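Local coordinates for inositol-1-monophosphatase (Nostoc sp., PDB 5ZHH), which probably hydrolyses inositol monophosphate to free inositol and inorganic phosphate in a metal-dependent reaction, at residues L193-V198 with W214-G219. Numbering follows the deposited sequence.
Sequences LDLAHV and WDVVAG
Asp-215 stands where a polar site borders an apolar seam: its OD2 accepts a hydrogen bond from the backbone N of Ser-212, while the carbonyl O of Asp-215 only grazes Leu-195 CD1 on the neighbouring helix, 4.1 Å away. Its other carboxylate oxygen, OD1, sits close to the carboxylates of Asp-87 and Asp-90, a gathering of acids consistent with the metal site of this family, where the WDxxAG signature meets the DPLDGT one. Across the seam no hydrogen bond forms, and Leu-195 carries the contact at two levels. CB of Leu-195 rests against Gly-219 CA at 3.8 Å; with no side chain on Gly-219 to hold the backbones apart, the CA atoms of Leu-195 and Gly-219 come to 5.1 Å. CG of Leu-195 lies anti to the carbonyl carbon and CD1 nearly anti to CA (chi2 158°), which carries Leu-195 CD1 out to 3.7 Å from Val-216 CA. Leu-195 CD1 also meets Val-216 CB at 3.9 Å, with CG1 alongside. Helices 191-199 and 213-225 are the paired inner helices of the alpha-beta-alpha-beta-alpha sandwich of inositol monophosphatases; where they meet, segments 193-198 and 214-219 run at 22° with axes 8.8 Å apart at closest approach. One side of the pair packs on strand 113-121, where Leu-193 and Ala-218 share Ile-119; on another, Leu-195 and Val-216 both touch Ile-245 of strand 245-248, in the second sheet.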
loop_
_atom_site.group_PDB
_atom_site.type_symbol
_atom_site.label_atom_id
_atom_site.label_comp_id
_atom_site.label_asym_id
_atom_site.label_seq_id
_atom_site.Cartn_x
_atom_site.Cartn_y
_atom_site.Cartn_z
ATOM N N LEU A 193 -9.389 18.203 1.474
ATOM C CA LEU A 193 -9.824 16.861 1.100
ATOM C C LEU A 193 -11.294 16.835 0.718
ATOM O O LEU A 193 -11.688 16.047 -0.149
ATOM C CB LEU A 193 -9.545 15.865 2.226
ATOM C CG LEU A 193 -8.066 15.461 2.334
ATOM C CD1 LEU A 193 -7.832 14.519 3.514
ATOM C CD2 LEU A 193 -7.587 14.827 1.030
ATOM N N ASP A 194 -12.119 17.674 1.348
ATOM C CA ASP A 194 -13.515 17.740 0.937
ATOM C C ASP A 194 -13.628 18.163 -0.523
ATOM O O ASP A 194 -14.372 17.554 -1.295
ATOM C CB ASP A 194 -14.300 18.687 1.849
ATOM C CG ASP A 194 -14.448 18.143 3.264
ATOM O OD1 ASP A 194 -14.301 16.911 3.450
ATOM O OD2 ASP A 194 -14.755 18.934 4.183
ATOM N N LEU A 195 -12.859 19.176 -0.931
ATOM C CA LEU A 195 -12.854 19.590 -2.332
ATOM C C LEU A 195 -12.358 18.470 -3.240
ATOM O O LEU A 195 -12.934 18.224 -4.313
ATOM C CB LEU A 195 -11.983 20.836 -2.488
ATOM C CG LEU A 195 -12.669 22.101 -1.952
ATOM C CD1 LEU A 195 -11.650 23.173 -1.620
ATOM C CD2 LEU A 195 -13.653 22.607 -2.985
ATOM N N ALA A 196 -11.292 17.778 -2.824
ATOM C CA ALA A 196 -10.792 16.641 -3.586
ATOM C C ALA A 196 -11.835 15.537 -3.704
ATOM O O ALA A 196 -11.892 14.847 -4.730
ATOM C CB ALA A 196 -9.516 16.100 -2.937
ATOM N N HIS A 197 -12.664 15.351 -2.668
ATOM C CA HIS A 197 -13.710 14.335 -2.737
ATOM C C HIS A 197 -14.841 14.737 -3.682
ATOM O O HIS A 197 -15.460 13.868 -4.300
ATOM C CB HIS A 197 -14.273 14.053 -1.349
ATOM C CG HIS A 197 -13.324 13.331 -0.446
ATOM N ND1 HIS A 197 -12.049 12.976 -0.830
ATOM C CD2 HIS A 197 -13.466 12.902 0.831
ATOM C CE1 HIS A 197 -11.447 12.358 0.169
ATOM N NE2 HIS A 197 -12.286 12.301 1.188
ATOM N N VAL A 198 -15.158 16.029 -3.787
ATOM C CA VAL A 198 -16.072 16.443 -4.850
ATOM C C VAL A 198 -15.428 16.192 -6.209
ATOM O O VAL A 198 -16.083 15.726 -7.151
ATOM C CB VAL A 198 -16.489 17.917 -4.690
ATOM C CG1 VAL A 198 -17.603 18.263 -5.692
ATOM C CG2 VAL A 198 -16.975 18.200 -3.279
ATOM N N TRP A 214 -5.626 29.311 1.656
ATOM C CA TRP A 214 -4.789 28.125 1.534
ATOM C C TRP A 214 -5.589 26.839 1.704
ATOM O O TRP A 214 -5.128 25.781 1.272
ATOM C CB TRP A 214 -3.653 28.174 2.556
ATOM C CG TRP A 214 -4.102 28.605 3.908
ATOM C CD1 TRP A 214 -4.631 27.816 4.890
ATOM C CD2 TRP A 214 -4.046 29.930 4.442
ATOM N NE1 TRP A 214 -4.922 28.577 6.000
ATOM C CE2 TRP A 214 -4.568 29.876 5.751
ATOM C CE3 TRP A 214 -3.611 31.160 3.937
ATOM C CZ2 TRP A 214 -4.669 31.007 6.560
ATOM C CZ3 TRP A 214 -3.707 32.277 4.740
ATOM C CH2 TRP A 214 -4.232 32.195 6.039
ATOM N N ASP A 215 -6.788 26.915 2.287
ATOM C CA ASP A 215 -7.640 25.734 2.398
ATOM C C ASP A 215 -8.254 25.332 1.063
ATOM O O ASP A 215 -8.593 24.157 0.877
ATOM C CB ASP A 215 -8.787 25.961 3.395
ATOM C CG ASP A 215 -8.319 26.155 4.837
ATOM O OD1 ASP A 215 -7.276 25.588 5.230
ATOM O OD2 ASP A 215 -9.049 26.853 5.586
ATOM N N VAL A 216 -8.465 26.276 0.144
ATOM C CA VAL A 216 -9.363 26.025 -0.977
ATOM C C VAL A 216 -8.730 26.230 -2.350
ATOM O O VAL A 216 -9.261 25.690 -3.333
ATOM C CB VAL A 216 -10.649 26.875 -0.861
ATOM C CG1 VAL A 216 -11.373 26.580 0.451
ATOM C CG2 VAL A 216 -10.335 28.357 -0.982
ATOM N N VAL A 217 -7.635 26.985 -2.477
ATOM C CA VAL A 217 -7.152 27.367 -3.805
ATOM C C VAL A 217 -6.818 26.129 -4.636
ATOM O O VAL A 217 -7.259 25.995 -5.784
ATOM C CB VAL A 217 -5.946 28.319 -3.692
ATOM C CG1 VAL A 217 -5.207 28.414 -5.029
ATOM C CG2 VAL A 217 -6.411 29.696 -3.249
ATOM N N ALA A 218 -6.057 25.192 -4.063
ATOM C CA ALA A 218 -5.702 23.985 -4.810
ATOM C C ALA A 218 -6.940 23.179 -5.184
ATOM O O ALA A 218 -7.065 22.711 -6.323
ATOM C CB ALA A 218 -4.739 23.121 -3.999
ATOM N N GLY A 219 -7.878 23.029 -4.241
ATOM C CA GLY A 219 -9.068 22.236 -4.500
ATOM C C GLY A 219 -9.997 22.861 -5.517
ATOM O O GLY A 219 -10.699 22.146 -6.239
#